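Local coordinates for trichothecene 3-O-acetyltransferase (Gibberella zeae, PDB 3B2S), which probably catalyses the transfer of an acetyl group from acetyl-coenzyme A to the 3-hydroxyl group of trichothecene toxins, at residues 68-73 with 357-362; 229-234 with 411-416; 293-298 with 307-312. One frame throughout, in Å; residues are numbered along the deposited sequence.

In the fold
Followed from the N terminus, the chain first reaches residues 68-73, at the start of strand 72-76, and interaction 1 closes a long loop by joining them to 357-362, just after helix 340-356. Residues 229-234 begin within that loop but meet 411-416 beyond its end, so interactions 1 and 2 cross. Interaction 3, a short return from 293-298 to 307-312, lies inside both loops. Interactions 2 and 3 belong to the same mixed sheet and both touch the bound trichothecene, their centres about 21 Å apart. Interaction 1 stands away from this site, its centre about 31 Å from that of interaction 2, and ties an N-terminal sheet to the loop following a helix.

Interaction 1: 68-73 with 357-362; sequences GNTGTS and NPDKSN. With MG (magnesium ion), chain B.
A first torsion of 50° places OG1 of Thr70 between the backbone N and carbonyl carbon of its own residue, turned to the 357-362 loop, where it accepts a hydrogen bond from Lys360 N at 3.1 Å. The same rotation leaves methyl CG2 beside the backbone N, and the side chain crosses that of Asp359 at about a right angle, with Thr70 CG2 3.7 Å from Asp359 OD1. Thr70 N adds a bond to Pro358 O at 2.9 Å, and one threonine thus grips the loop through backbone and side chain together. Beside it, the Asn69 side chain crosses Pro358 at about a right angle, Asn69 CG lying 3.8 Å from Pro358 CB. A water bridges Gly71 O, Pro358 O and Lys360 NZ; the lysine chain, bent at its last torsion, also gives NZ to Asn357 O at 2.9 Å and to Leu354 O. Asp359 OD1 receives both Ser361 N and Ser361 OG from one face of the carboxylate, which fixes the hydroxyl whose OG binds the magnesium ion at 2.4 Å. Asp359 OD2 accepts from a water on the same metal and so acts in its second shell. Asn69 OD1 with Gly71 N, and Asp359 OD1 with Ser361 N, form a pair of Asx turns, one in each of the loops that meet between helix 340-356 and strand 72-76.

Interaction 2: 229-234 with 411-416; sequences ASWAFF and LMYFMP. With B2S ((3alpha,7alpha)-3,7,15-trihydroxy-12,13-epoxytrichothec-9-en-8-one), chain E.
This is apolar side-chain packing across one face of the seven-stranded mixed sheet of a fold shared with coenzyme A-dependent acyltransferases of the BAHD type. Strands 229-234 and 411-414 run nearly parallel, 19° apart, but are not neighbours: strand 423-430 lies between them, and no hydrogen bond joins the two segments directly. The 9.3 Å between their axes is spanned by side chains. Trp231 makes much of the contact. With its CG beside the backbone N, at a first torsion of -86°, the indole is carried over to the second strand, where CH2 comes 3.5 Å from Leu411 O and 3.7 Å from Tyr413 CE1. The six-membered ring of Trp231 and the Tyr413 ring lie near parallel but slid apart, their centroids 6.0 Å from each other, so contact is made at their borders rather than by a full stack. Leu411 CD2 meets the indole at its edge, in plane, while Trp231 NE1 is satisfied by Glu406 O. Further along, Met415 SD sits obliquely 5.3 Å from the centroid of the Phe233 ring, a Met-aromatic contact. Met108 touches both Trp231 and Phe233; Met412 and Phe414 instead meet helix 261-277. The packing runs directly into the substrate pocket: Leu411 CD1 comes 3.6 Å from C13 of the trichothecene, and Tyr413 OH donates to its ring oxygen O1 at 2.8 Å.

Interaction 3: 293-298 with 307-312; sequences VDARPA and GLLQNM. With COA (coenzyme A), chain D; B2S ((3alpha,7alpha)-3,7,15-trihydroxy-12,13-epoxytrichothec-9-en-8-one), chain E.
Val293 and Asn311 face each other as an antiparallel hydrogen-bonded pair, Val293 N reaching Asn311 O at 2.8 Å and Asn311 N returning to Val293 O at 2.9 Å. One step on, Asp294 and Gln310 make the non-hydrogen-bonded pair, and the ladder finishes with Ala295 N to Leu309 O at 3.0 Å. Beyond this point the side chains take over. Leu309, whose CG lies anti to the backbone N, sets CD1 3.8 Å from Ala295 CB and lays CB against one face of the Arg296 guanidinium, toward its rim. At the edge of that group NH2 makes a weak bond to Gly307 O, and it also donates to Tyr305 O.

The next shell fixes the arginine. Asp294 OD1 receives Arg296 N, a capping bond just before the turn that leads into a short helix, and forms a salt bridge with Arg296 NH1 at 2.9 Å; these two donors arrive from opposite faces of the carboxylate. Asp160 OD2 makes a second salt bridge to NH1 and also accepts from Leu309 N, so the guanidinium is held between two acids.

Both ligands lie against the strand ends. Val293 CG1 packs 3.6 Å from O9P of coenzyme A. Gln310, bent at its second torsion of -143°, brings OE1 3.8 Å from C3 of the trichothecene, the carbon bearing hydroxyl O3, and Met312 CE lies 3.6 Å from the epoxide oxygen O2. His156 bonds the same toxin. His156 and Asp160 are the ends of an HXXXD sequence, and an aspartate turned away from the active site and salt-bridged to an arginine is characteristic of that motif in BAHD acyltransferases.

Interaction 1: 68-73 with 357-362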
loop_
_atom_site.group_PDB
_atom_site.type_symbol
_atom_site.label_atom_id
_atom_site.label_comp_id
_atom_site.label_asym_id
_atom_site.label_seq_id
_atom_site.Cartn_x
_atom_site.Cartn_y
_atom_site.Cartn_z
ATOM N N GLY A 68 15.677 -11.123 22.634
ATOM C CA GLY A 68 15.822 -9.663 22.720
ATOM C C GLY A 68 16.673 -9.012 21.622
ATOM O O GLY A 68 17.213 -7.901 21.788
ATOM N N ASN A 69 16.796 -9.681 20.484
ATOM C CA ASN A 69 17.495 -9.075 19.347
ATOM C C ASN A 69 16.815 -9.553 18.084
ATOM O O ASN A 69 16.934 -10.724 17.724
ATOM C CB ASN A 69 18.975 -9.461 19.360
ATOM C CG ASN A 69 19.801 -8.679 18.351
ATOM O OD1 ASN A 69 19.325 -8.299 17.270
ATOM N ND2 ASN A 69 21.060 -8.440 18.700
ATOM N N THR A 70 16.065 -8.664 17.431
ATOM C CA THR A 70 15.241 -9.104 16.316
ATOM C C THR A 70 16.066 -9.161 15.018
ATOM O O THR A 70 15.518 -9.446 13.968
ATOM C CB THR A 70 13.965 -8.232 16.111
ATOM O OG1 THR A 70 14.330 -6.853 16.079
ATOM C CG2 THR A 70 12.979 -8.448 17.242
ATOM N N GLY A 71 17.359 -8.878 15.125
ATOM C CA GLY A 71 18.298 -9.066 14.014
ATOM C C GLY A 71 18.239 -7.952 12.983
ATOM O O GLY A 71 17.584 -6.914 13.195
ATOM N N THR A 72 18.917 -8.175 11.861
ATOM C CA THR A 72 19.018 -7.162 10.799
ATOM C C THR A 72 18.868 -7.925 9.495
ATOM O O THR A 72 19.502 -8.963 9.316
ATOM C CB THR A 72 20.397 -6.472 10.834
ATOM O OG1 THR A 72 20.582 -5.831 12.106
ATOM C CG2 THR A 72 20.529 -5.407 9.722
ATOM N N SER A 73 18.004 -7.439 8.605
ATOM C CA SER A 73 17.787 -8.086 7.315
ATOM C C SER A 73 18.515 -7.367 6.170
ATOM O O SER A 73 18.711 -6.144 6.202
ATOM C CB SER A 73 16.298 -8.211 7.006
ATOM O OG SER A 73 15.701 -9.087 7.954
ATOM N N ASN A 357 17.907 0.266 18.962
ATOM C CA ASN A 357 17.254 -0.793 19.701
ATOM C C ASN A 357 17.361 -2.116 18.962
ATOM O O ASN A 357 16.677 -2.303 17.953
ATOM C CB ASN A 357 15.780 -0.435 19.894
ATOM C CG ASN A 357 15.561 0.458 21.075
ATOM O OD1 ASN A 357 15.505 -0.029 22.210
ATOM N ND2 ASN A 357 15.459 1.770 20.842
ATOM N N PRO A 358 18.225 -3.040 19.449
ATOM C CA PRO A 358 18.287 -4.381 18.838
ATOM C C PRO A 358 16.960 -5.110 18.871
ATOM O O PRO A 358 16.700 -5.913 17.977
ATOM C CB PRO A 358 19.289 -5.130 19.731
ATOM C CG PRO A 358 20.142 -4.085 20.273
ATOM C CD PRO A 358 19.224 -2.897 20.523
ATOM N N ASP A 359 16.146 -4.850 19.902
ATOM C CA ASP A 359 14.808 -5.460 19.998
ATOM C C ASP A 359 13.799 -4.490 19.413
ATOM O O ASP A 359 13.367 -3.538 20.088
ATOM C CB ASP A 359 14.408 -5.823 21.459
ATOM C CG ASP A 359 13.101 -6.633 21.530
ATOM O OD1 ASP A 359 12.404 -6.791 20.494
ATOM O OD2 ASP A 359 12.746 -7.107 22.632
ATOM N N LYS A 360 13.415 -4.738 18.163
ATOM C CA LYS A 360 12.491 -3.842 17.459
ATOM C C LYS A 360 11.052 -4.326 17.560
ATOM O O LYS A 360 10.163 -3.788 16.889
ATOM C CB LYS A 360 12.914 -3.691 15.977
ATOM C CG LYS A 360 14.324 -3.123 15.806
ATOM C CD LYS A 360 14.796 -3.108 14.320
ATOM C CE LYS A 360 16.062 -2.258 14.138
ATOM N NZ LYS A 360 17.184 -2.575 15.121
ATOM N N SER A 361 10.805 -5.320 18.425
ATOM C CA SER A 361 9.506 -6.013 18.419
ATOM C C SER A 361 8.332 -5.128 18.865
ATOM O O SER A 361 7.190 -5.426 18.533
ATOM C CB SER A 361 9.559 -7.309 19.248
ATOM O OG SER A 361 9.848 -7.006 20.614
ATOM N N ASN A 362 8.610 -4.043 19.586
ATOM C CA ASN A 362 7.532 -3.154 20.052
ATOM C C ASN A 362 7.188 -2.020 19.065
ATOM O O ASN A 362 6.265 -1.249 19.313
ATOM C CB ASN A 362 7.891 -2.479 21.366
ATOM C CG ASN A 362 8.181 -3.447 22.478
ATOM O OD1 ASN A 362 7.523 -4.483 22.614
ATOM N ND2 ASN A 362 9.166 -3.088 23.317
HETATM MG MG MG B . 8.457 -7.210 22.545
HETATM O O HOH W 1 17.524 -5.415 15.459
HETATM O O HOH W 2 18.383 -3.877 12.350
HETATM O O HOH W 3 10.324 -6.426 23.480
HETATM O O HOH W 4 6.693 -7.995 21.667
#

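Interaction 2: 229-234 with 411-416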
loop_
_atom_site.group_PDB
_atom_site.type_symbol
_atom_site.label_atom_id
_atom_site.label_comp_id
_atom_site.label_asym_id
_atom_site.label_seq_id
_atom_site.Cartn_x
_atom_site.Cartn_y
_atom_site.Cartn_z
ATOM N N ALA A 229 -15.857 -9.571 9.413
ATOM C CA ALA A 229 -15.442 -8.373 8.653
ATOM C C ALA A 229 -15.250 -8.739 7.182
ATOM O O ALA A 229 -15.225 -9.915 6.842
ATOM C CB ALA A 229 -14.166 -7.806 9.226
ATOM N N SER A 230 -15.138 -7.737 6.311
ATOM C CA SER A 230 -14.982 -7.997 4.886
ATOM C C SER A 230 -14.213 -6.861 4.196
ATOM O O SER A 230 -14.009 -5.807 4.791
ATOM C CB SER A 230 -16.333 -8.232 4.222
ATOM O OG SER A 230 -17.044 -7.021 4.089
ATOM N N TRP A 231 -13.791 -7.104 2.960
ATOM C CA TRP A 231 -13.154 -6.088 2.110
ATOM C C TRP A 231 -14.145 -5.707 1.042
ATOM O O TRP A 231 -14.894 -6.569 0.574
ATOM C CB TRP A 231 -11.924 -6.682 1.405
ATOM C CG TRP A 231 -10.665 -6.637 2.200
ATOM C CD1 TRP A 231 -10.037 -7.685 2.827
ATOM C CD2 TRP A 231 -9.846 -5.487 2.420
ATOM N NE1 TRP A 231 -8.896 -7.246 3.454
ATOM C CE2 TRP A 231 -8.746 -5.904 3.211
ATOM C CE3 TRP A 231 -9.948 -4.134 2.047
ATOM C CZ2 TRP A 231 -7.747 -5.018 3.645
ATOM C CZ3 TRP A 231 -8.943 -3.243 2.470
ATOM C CH2 TRP A 231 -7.859 -3.695 3.263
ATOM N N ALA A 232 -14.177 -4.423 0.661
ATOM C CA ALA A 232 -14.924 -3.995 -0.521
ATOM C C ALA A 232 -14.297 -2.766 -1.172
ATOM O O ALA A 232 -13.757 -1.917 -0.474
ATOM C CB ALA A 232 -16.406 -3.694 -0.162
ATOM N N PHE A 233 -14.377 -2.688 -2.497
ATOM C CA PHE A 233 -14.033 -1.463 -3.228
ATOM C C PHE A 233 -15.273 -0.575 -3.320
ATOM O O PHE A 233 -16.400 -1.077 -3.445
ATOM C CB PHE A 233 -13.665 -1.765 -4.668
ATOM C CG PHE A 233 -12.305 -2.397 -4.878
ATOM C CD1 PHE A 233 -12.093 -3.167 -6.018
ATOM C CD2 PHE A 233 -11.252 -2.224 -3.979
ATOM C CE1 PHE A 233 -10.861 -3.776 -6.276
ATOM C CE2 PHE A 233 -9.989 -2.829 -4.227
ATOM C CZ PHE A 233 -9.808 -3.608 -5.393
ATOM N N PHE A 234 -15.042 0.736 -3.292
ATOM C CA PHE A 234 -16.044 1.781 -3.562
ATOM C C PHE A 234 -15.372 2.731 -4.531
ATOM O O PHE A 234 -14.218 3.125 -4.317
ATOM C CB PHE A 234 -16.377 2.557 -2.284
ATOM C CG PHE A 234 -17.048 1.734 -1.223
ATOM C CD1 PHE A 234 -16.290 1.044 -0.280
ATOM C CD2 PHE A 234 -18.456 1.662 -1.158
ATOM C CE1 PHE A 234 -16.910 0.261 0.712
ATOM C CE2 PHE A 234 -19.092 0.883 -0.173
ATOM C CZ PHE A 234 -18.331 0.181 0.763
ATOM N N LEU A 411 -8.359 -1.227 8.117
ATOM C CA LEU A 411 -7.339 -1.014 7.097
ATOM C C LEU A 411 -8.011 -0.625 5.786
ATOM O O LEU A 411 -9.046 -1.186 5.404
ATOM C CB LEU A 411 -6.494 -2.287 6.929
ATOM C CG LEU A 411 -5.319 -2.272 5.940
ATOM C CD1 LEU A 411 -4.251 -1.243 6.372
ATOM C CD2 LEU A 411 -4.719 -3.673 5.865
ATOM N N MET A 412 -7.397 0.334 5.087
ATOM C CA MET A 412 -7.967 0.899 3.868
ATOM C C MET A 412 -6.864 1.345 2.919
ATOM O O MET A 412 -5.767 1.675 3.374
ATOM C CB MET A 412 -8.794 2.122 4.220
ATOM C CG MET A 412 -9.875 1.843 5.258
ATOM S SD MET A 412 -10.908 3.292 5.436
ATOM C CE MET A 412 -11.941 2.672 6.772
ATOM N N TYR A 413 -7.162 1.328 1.615
ATOM C CA TYR A 413 -6.230 1.794 0.568
ATOM C C TYR A 413 -6.961 2.657 -0.464
ATOM O O TYR A 413 -8.128 2.432 -0.717
ATOM C CB TYR A 413 -5.648 0.582 -0.182
ATOM C CG TYR A 413 -4.849 -0.348 0.697
ATOM C CD1 TYR A 413 -5.395 -1.545 1.186
ATOM C CD2 TYR A 413 -3.529 -0.034 1.026
ATOM C CE1 TYR A 413 -4.643 -2.386 1.998
ATOM C CE2 TYR A 413 -2.769 -0.870 1.829
ATOM C CZ TYR A 413 -3.329 -2.032 2.313
ATOM O OH TYR A 413 -2.537 -2.821 3.119
ATOM N N PHE A 414 -6.266 3.617 -1.075
ATOM C CA PHE A 414 -6.701 4.147 -2.386
ATOM C C PHE A 414 -5.880 3.502 -3.472
ATOM O O PHE A 414 -4.653 3.395 -3.350
ATOM C CB PHE A 414 -6.520 5.677 -2.514
ATOM C CG PHE A 414 -7.292 6.492 -1.495
ATOM C CD1 PHE A 414 -8.371 5.951 -0.813
ATOM C CD2 PHE A 414 -6.919 7.820 -1.228
ATOM C CE1 PHE A 414 -9.078 6.709 0.148
ATOM C CE2 PHE A 414 -7.608 8.592 -0.284
ATOM C CZ PHE A 414 -8.703 8.030 0.403
ATOM N N MET A 415 -6.546 3.091 -4.546
ATOM C CA MET A 415 -5.853 2.551 -5.712
ATOM C C MET A 415 -5.135 3.689 -6.454
ATOM O O MET A 415 -5.433 4.862 -6.222
ATOM C CB MET A 415 -6.846 1.824 -6.632
ATOM C CG MET A 415 -7.542 0.619 -5.968
ATOM S SD MET A 415 -6.359 -0.614 -5.350
ATOM C CE MET A 415 -6.286 -0.296 -3.578
ATOM N N PRO A 416 -4.167 3.347 -7.332
ATOM C CA PRO A 416 -3.656 4.348 -8.272
ATOM C C PRO A 416 -4.816 5.033 -8.969
ATOM O O PRO A 416 -5.748 4.377 -9.430
ATOM C CB PRO A 416 -2.815 3.507 -9.256
ATOM C CG PRO A 416 -2.318 2.369 -8.367
ATOM C CD PRO A 416 -3.496 2.043 -7.493
HETATM C C13 B2S E . -1.567 1.087 6.619
HETATM O O2 B2S E . -0.436 1.968 6.211
HETATM C C12 B2S E . -0.308 0.533 5.969
HETATM C C5 B2S E . 0.822 -0.214 6.697
HETATM C C14 B2S E . 1.207 0.420 8.060
HETATM C C4 B2S E . 1.948 0.000 5.633
HETATM C C3 B2S E . 1.231 0.402 4.306
HETATM O O3 B2S E . 1.656 -0.403 3.182
HETATM C C2 B2S E . -0.250 0.103 4.546
HETATM O O1 B2S E . -0.474 -1.338 4.344
HETATM C C11 B2S E . -0.240 -2.244 5.516
HETATM C C10 B2S E . -0.346 -3.634 5.219
HETATM C C9 B2S E . -0.904 -4.319 6.315
HETATM C C16 B2S E . -1.181 -5.830 6.236
HETATM C C8 B2S E . -1.175 -3.592 7.502
HETATM O O5 B2S E . -1.645 -4.162 8.494
HETATM C C7 B2S E . -0.878 -2.046 7.577
HETATM O O4 B2S E . -0.849 -1.515 8.911
HETATM C C6 B2S E . 0.437 -1.724 6.812
HETATM C C15 B2S E . 1.611 -2.596 7.337
HETATM O O6 B2S E . 1.105 -3.377 8.441
#

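Interaction 3: 293-298 with 307-312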
loop_
_atom_site.group_PDB
_atom_site.type_symbol
_atom_site.label_atom_id
_atom_site.label_comp_id
_atom_site.label_asym_id
_atom_site.label_seq_id
_atom_site.Cartn_x
_atom_site.Cartn_y
_atom_site.Cartn_z
ATOM N N VAL A 293 2.331 8.119 4.514
ATOM C CA VAL A 293 2.890 9.254 3.797
ATOM C C VAL A 293 4.277 8.832 3.267
ATOM O O VAL A 293 5.089 8.294 4.005
ATOM C CB VAL A 293 3.036 10.484 4.730
ATOM C CG1 VAL A 293 3.665 11.708 3.971
ATOM C CG2 VAL A 293 1.665 10.902 5.287
ATOM N N ASP A 294 4.504 9.050 1.978
ATOM C CA ASP A 294 5.832 8.869 1.354
ATOM C C ASP A 294 6.775 9.938 1.899
ATOM O O ASP A 294 6.484 11.155 1.873
ATOM C CB ASP A 294 5.672 8.948 -0.177
ATOM C CG ASP A 294 6.992 8.930 -0.929
ATOM O OD1 ASP A 294 8.014 8.475 -0.376
ATOM O OD2 ASP A 294 6.984 9.376 -2.095
ATOM N N ALA A 295 7.881 9.486 2.462
ATOM C CA ALA A 295 8.817 10.364 3.126
ATOM C C ALA A 295 10.013 10.783 2.221
ATOM O O ALA A 295 10.871 11.571 2.645
ATOM C CB ALA A 295 9.310 9.715 4.402
ATOM N N ARG A 296 10.045 10.300 0.976
ATOM C CA ARG A 296 11.125 10.689 0.060
ATOM C C ARG A 296 11.218 12.226 -0.122
ATOM O O ARG A 296 12.320 12.778 -0.032
ATOM C CB ARG A 296 10.961 10.020 -1.307
ATOM C CG ARG A 296 11.270 8.504 -1.316
ATOM C CD ARG A 296 10.608 7.819 -2.514
ATOM N NE ARG A 296 10.835 6.363 -2.516
ATOM C CZ ARG A 296 10.208 5.474 -1.741
ATOM N NH1 ARG A 296 9.260 5.851 -0.863
ATOM N NH2 ARG A 296 10.517 4.188 -1.864
ATOM N N PRO A 297 10.083 12.903 -0.404
ATOM C CA PRO A 297 10.205 14.368 -0.612
ATOM C C PRO A 297 10.797 15.121 0.590
ATOM O O PRO A 297 11.647 15.993 0.406
ATOM C CB PRO A 297 8.776 14.797 -0.914
ATOM C CG PRO A 297 8.114 13.570 -1.448
ATOM C CD PRO A 297 8.687 12.455 -0.619
ATOM N N ALA A 298 10.387 14.747 1.806
ATOM C CA ALA A 298 10.880 15.383 3.036
ATOM C C ALA A 298 12.351 15.090 3.236
ATOM O O ALA A 298 13.095 15.931 3.731
ATOM C CB ALA A 298 10.060 14.909 4.271
ATOM N N GLY A 307 13.241 1.719 -2.329
ATOM C CA GLY A 307 13.262 1.104 -0.999
ATOM C C GLY A 307 11.993 1.404 -0.200
ATOM O O GLY A 307 10.899 1.611 -0.766
ATOM N N LEU A 308 12.155 1.400 1.119
ATOM C CA LEU A 308 11.070 1.632 2.076
ATOM C C LEU A 308 11.397 2.953 2.804
ATOM O O LEU A 308 12.313 3.016 3.628
ATOM C CB LEU A 308 11.007 0.453 3.076
ATOM C CG LEU A 308 9.834 0.341 4.073
ATOM C CD1 LEU A 308 9.923 1.377 5.212
ATOM C CD2 LEU A 308 8.557 0.522 3.365
ATOM N N LEU A 309 10.671 4.008 2.453
ATOM C CA LEU A 309 10.896 5.319 3.019
ATOM C C LEU A 309 9.519 5.941 3.170
ATOM O O LEU A 309 9.096 6.772 2.366
ATOM C CB LEU A 309 11.823 6.169 2.114
ATOM C CG LEU A 309 12.232 7.572 2.620
ATOM C CD1 LEU A 309 12.463 7.593 4.163
ATOM C CD2 LEU A 309 13.490 8.064 1.872
ATOM N N GLN A 310 8.816 5.491 4.208
ATOM C CA GLN A 310 7.410 5.812 4.402
ATOM C C GLN A 310 7.238 6.020 5.906
ATOM O O GLN A 310 7.943 5.408 6.703
ATOM C CB GLN A 310 6.561 4.612 3.968
ATOM C CG GLN A 310 5.077 4.876 3.853
ATOM C CD GLN A 310 4.255 3.686 4.301
ATOM O OE1 GLN A 310 4.285 2.616 3.679
ATOM N NE2 GLN A 310 3.529 3.857 5.410
ATOM N N ASN A 311 6.295 6.877 6.280
ATOM C CA ASN A 311 5.924 7.055 7.667
ATOM C C ASN A 311 4.410 7.209 7.680
ATOM O O ASN A 311 3.743 6.917 6.673
ATOM C CB ASN A 311 6.658 8.266 8.260
ATOM C CG ASN A 311 6.747 8.226 9.784
ATOM O OD1 ASN A 311 5.983 7.529 10.441
ATOM N ND2 ASN A 311 7.671 9.007 10.345
ATOM N N MET A 312 3.864 7.582 8.829
ATOM C CA MET A 312 2.439 7.863 8.973
ATOM C C MET A 312 2.281 9.254 9.581
ATOM O O MET A 312 3.219 9.777 10.200
ATOM C CB MET A 312 1.783 6.882 9.940
ATOM C CG MET A 312 2.090 5.421 9.700
ATOM S SD MET A 312 1.378 4.750 8.207
ATOM C CE MET A 312 -0.339 4.535 8.713
HETATM N N1A COA D . -3.037 26.192 -3.910
HETATM C C2A COA D . -4.047 25.241 -3.948
HETATM N N3A COA D . -3.707 23.900 -4.005
HETATM C C4A COA D . -2.387 23.532 -4.027
HETATM C C5A COA D . -1.366 24.486 -4.008
HETATM C C6A COA D . -1.696 25.847 -3.953
HETATM N N6A COA D . -0.795 26.771 -4.315
HETATM N N7A COA D . -0.178 23.827 -4.050
HETATM C C8A COA D . -0.419 22.493 -4.098
HETATM N N9A COA D . -1.783 22.302 -4.087
HETATM C C1B COA D . -2.519 21.026 -4.134
HETATM C C2B COA D . -2.423 20.350 -5.500
HETATM O O2B COA D . -3.336 20.910 -6.423
HETATM C C3B COA D . -2.734 18.909 -5.132
HETATM O O3B COA D . -4.121 18.752 -4.943
HETATM P P3B COA D . -5.030 17.939 -5.983
HETATM O O7A COA D . -5.032 18.615 -7.342
HETATM O O8A COA D . -4.478 16.533 -6.153
HETATM O O9A COA D . -6.437 17.934 -5.441
HETATM C C4B COA D . -2.153 18.779 -3.736
HETATM O O4B COA D . -2.040 20.082 -3.189
HETATM C C5B COA D . -0.813 18.058 -3.714
HETATM O O5B COA D . -0.565 17.833 -2.349
HETATM P P1A COA D . 0.301 16.566 -1.857
HETATM O O1A COA D . 0.297 16.547 -0.340
HETATM O O2A COA D . 1.723 16.672 -2.406
HETATM O O3A COA D . -0.399 15.266 -2.523
HETATM P P2A COA D . -1.747 14.524 -2.035
HETATM O O4A COA D . -2.479 14.118 -3.301
HETATM O O5A COA D . -2.556 15.365 -1.060
HETATM O O6A COA D . -1.268 13.176 -1.249
HETATM C CBP COA D . -0.328 11.856 0.575
HETATM C CCP COA D . -0.991 13.168 0.147
HETATM C CDP COA D . 0.130 12.055 2.017
HETATM C CEP COA D . -1.381 10.763 0.553
HETATM C CAP COA D . 0.834 11.492 -0.396
HETATM O OAP COA D . 1.744 12.568 -0.566
HETATM C C9P COA D . 1.652 10.250 -0.085
HETATM O O9P COA D . 2.798 10.421 0.683
HETATM N N8P COA D . 1.300 9.047 -0.565
HETATM C C7P COA D . 1.395 7.807 0.219
HETATM C C6P COA D . 2.682 7.020 -0.058
HETATM C C5P COA D . 2.538 5.552 0.241
HETATM O O5P COA D . 1.460 5.126 0.678
HETATM N N4P COA D . 3.603 4.769 -0.000
HETATM C C13 B2S E . -1.567 1.087 6.619
HETATM O O2 B2S E . -0.436 1.968 6.211
HETATM C C12 B2S E . -0.308 0.533 5.969
HETATM C C5 B2S E . 0.822 -0.214 6.697
HETATM C C14 B2S E . 1.207 0.420 8.060
HETATM C C4 B2S E . 1.948 0.000 5.633
HETATM C C3 B2S E . 1.231 0.402 4.306
HETATM O O3 B2S E . 1.656 -0.403 3.182
HETATM C C2 B2S E . -0.250 0.103 4.546
HETATM O O1 B2S E . -0.474 -1.338 4.344
HETATM C C11 B2S E . -0.240 -2.244 5.516
HETATM C C10 B2S E . -0.346 -3.634 5.219
HETATM C C9 B2S E . -0.904 -4.319 6.315
HETATM C C16 B2S E . -1.181 -5.830 6.236
HETATM C C8 B2S E . -1.175 -3.592 7.502
HETATM O O5 B2S E . -1.645 -4.162 8.494
HETATM C C7 B2S E . -0.878 -2.046 7.577
HETATM O O4 B2S E . -0.849 -1.515 8.911
HETATM C C6 B2S E . 0.437 -1.724 6.812
HETATM C C15 B2S E . 1.611 -2.596 7.337
HETATM O O6 B2S E . 1.105 -3.377 8.441
#